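Local atomic coordinates of DUF4442 domain-containing protein (Pseudomonas aeruginosa, PDB entry 1SH8), a protein that is of unknown function but is probably a thioesterase of the hotdog fold. Residues Glu29-Gly34 with Phe69-Asp74. Numbering follows the deposited sequence.
Sequences EVLEPG and FLTSFD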
# COMPACT_ATOMS: atom_id res chain seq x y z
N GLU A 29 15.07 9.95 8.16
CA GLU A 29 16.48 10.05 8.52
C GLU A 29 17.07 11.32 7.91
O GLU A 29 17.83 12.04 8.57
CB GLU A 29 17.25 8.82 8.06
CG GLU A 29 16.79 7.54 8.73
CD GLU A 29 17.75 6.38 8.55
OE1 GLU A 29 18.56 6.39 7.59
OE2 GLU A 29 17.69 5.43 9.36
N VAL A 30 16.71 11.60 6.66
CA VAL A 30 17.17 12.80 5.97
C VAL A 30 16.02 13.40 5.16
O VAL A 30 15.30 12.67 4.47
CB VAL A 30 18.35 12.51 5.01
CG1 VAL A 30 18.69 13.76 4.21
CG2 VAL A 30 19.57 12.06 5.80
N LEU A 31 15.86 14.71 5.25
CA LEU A 31 14.83 15.43 4.51
C LEU A 31 15.42 16.75 4.02
O LEU A 31 15.63 17.67 4.80
CB LEU A 31 13.62 15.73 5.41
CG LEU A 31 12.79 14.52 5.85
CD1 LEU A 31 11.74 14.97 6.86
CD2 LEU A 31 12.14 13.86 4.64
N GLU A 32 15.71 16.82 2.73
CA GLU A 32 16.29 18.02 2.14
C GLU A 32 15.69 18.21 0.76
O GLU A 32 15.11 17.28 0.18
CB GLU A 32 17.81 17.87 2.03
CG GLU A 32 18.47 17.34 3.29
CD GLU A 32 19.97 17.16 3.15
OE1 GLU A 32 20.43 16.67 2.09
OE2 GLU A 32 20.70 17.49 4.11
N PRO A 33 15.80 19.43 0.20
CA PRO A 33 15.24 19.64 -1.14
C PRO A 33 15.86 18.61 -2.09
O PRO A 33 17.08 18.47 -2.14
CB PRO A 33 15.69 21.06 -1.47
CG PRO A 33 15.68 21.73 -0.12
CD PRO A 33 16.32 20.69 0.77
N GLY A 34 15.01 17.88 -2.81
CA GLY A 34 15.51 16.90 -3.76
C GLY A 34 16.04 15.57 -3.22
O GLY A 34 16.45 14.73 -4.01
N PHE A 69 7.91 16.17 -1.82
CA PHE A 69 7.03 17.31 -2.04
C PHE A 69 7.23 18.32 -0.89
O PHE A 69 7.37 19.52 -1.12
CB PHE A 69 5.57 16.85 -2.08
CG PHE A 69 4.58 17.90 -1.66
CD1 PHE A 69 4.20 18.91 -2.54
CD2 PHE A 69 4.03 17.88 -0.38
CE1 PHE A 69 3.29 19.89 -2.14
CE2 PHE A 69 3.13 18.86 0.02
CZ PHE A 69 2.75 19.87 -0.86
N LEU A 70 7.24 17.82 0.34
CA LEU A 70 7.43 18.67 1.51
C LEU A 70 8.79 19.37 1.55
O LEU A 70 8.90 20.50 2.02
CB LEU A 70 7.25 17.86 2.80
CG LEU A 70 5.83 17.45 3.18
CD1 LEU A 70 5.87 16.50 4.35
CD2 LEU A 70 5.01 18.70 3.52
N THR A 71 9.83 18.71 1.05
CA THR A 71 11.15 19.32 1.08
C THR A 71 11.52 20.09 -0.18
O THR A 71 12.46 20.89 -0.16
CB THR A 71 12.26 18.26 1.28
OG1 THR A 71 12.36 17.44 0.11
CG2 THR A 71 11.98 17.40 2.50
N SER A 72 10.77 19.89 -1.26
CA SER A 72 11.13 20.51 -2.52
C SER A 72 10.19 21.55 -3.13
O SER A 72 10.62 22.35 -3.96
CB SER A 72 11.39 19.42 -3.56
OG SER A 72 12.18 18.38 -2.99
N PHE A 73 8.92 21.53 -2.74
CA PHE A 73 7.96 22.46 -3.31
C PHE A 73 7.24 23.31 -2.27
O PHE A 73 7.33 23.05 -1.07
CB PHE A 73 6.91 21.68 -4.12
CG PHE A 73 7.50 20.85 -5.22
CD1 PHE A 73 8.06 21.46 -6.35
CD2 PHE A 73 7.51 19.46 -5.14
CE1 PHE A 73 8.63 20.69 -7.37
CE2 PHE A 73 8.07 18.69 -6.15
CZ PHE A 73 8.63 19.31 -7.27
N ASP A 74 6.56 24.35 -2.76
CA ASP A 74 5.76 25.23 -1.92
C ASP A 74 4.61 24.32 -1.52
O ASP A 74 3.71 24.06 -2.32
CB ASP A 74 5.23 26.40 -2.75
CG ASP A 74 4.38 27.36 -1.94
OD1 ASP A 74 3.60 26.89 -1.08
OD2 ASP A 74 4.49 28.59 -2.18
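The last turn of helix 64-72 meets the end of strand 27-32 where the chain turns toward strand 35-40, the backbones coming nearest at Pro33 and Ser72, whose CA atoms lie 4.4 Å apart. Thr71 directs its CB toward 29-34 and divides its two branches between a polar and an apolar partner. Its OG1 donates a hydrogen bond of 2.8 Å to Glu32 O, reaching the oxygen from well above the carbonyl plane, while its CG2 packs 3.7 Å from Leu31 CB, the two side chains lying across each other. A beta-branched residue with a hydroxyl suits this place because it offers both surfaces at once; chi1 of 69° turns the hydroxyl to Glu32 O and puts the methyl on the Leu31 side. Ser72 OG, which also bonds to Leu68 O one turn back, accepts a nearly straight bond from Gly34 N (2.9 Å, 165° at the hydrogen). Gly34 turns with positive phi, a conformation easy for a residue without a side chain. Pro33 brings carbon to Thr71 O: its CA makes a CA-H...O contact of 3.2 Å and its ring carbons also lie against this buried carbonyl, which has no hydrogen-bond partner in the model. Leu31 also packs on Val36 and helix 7-16. Two small hydroxyl residues thus tie the C-terminal end of helix 64-72 to the turn of the beta hairpin 27-32/35-40, in a protein whose family belongs to the hotdog-fold clan.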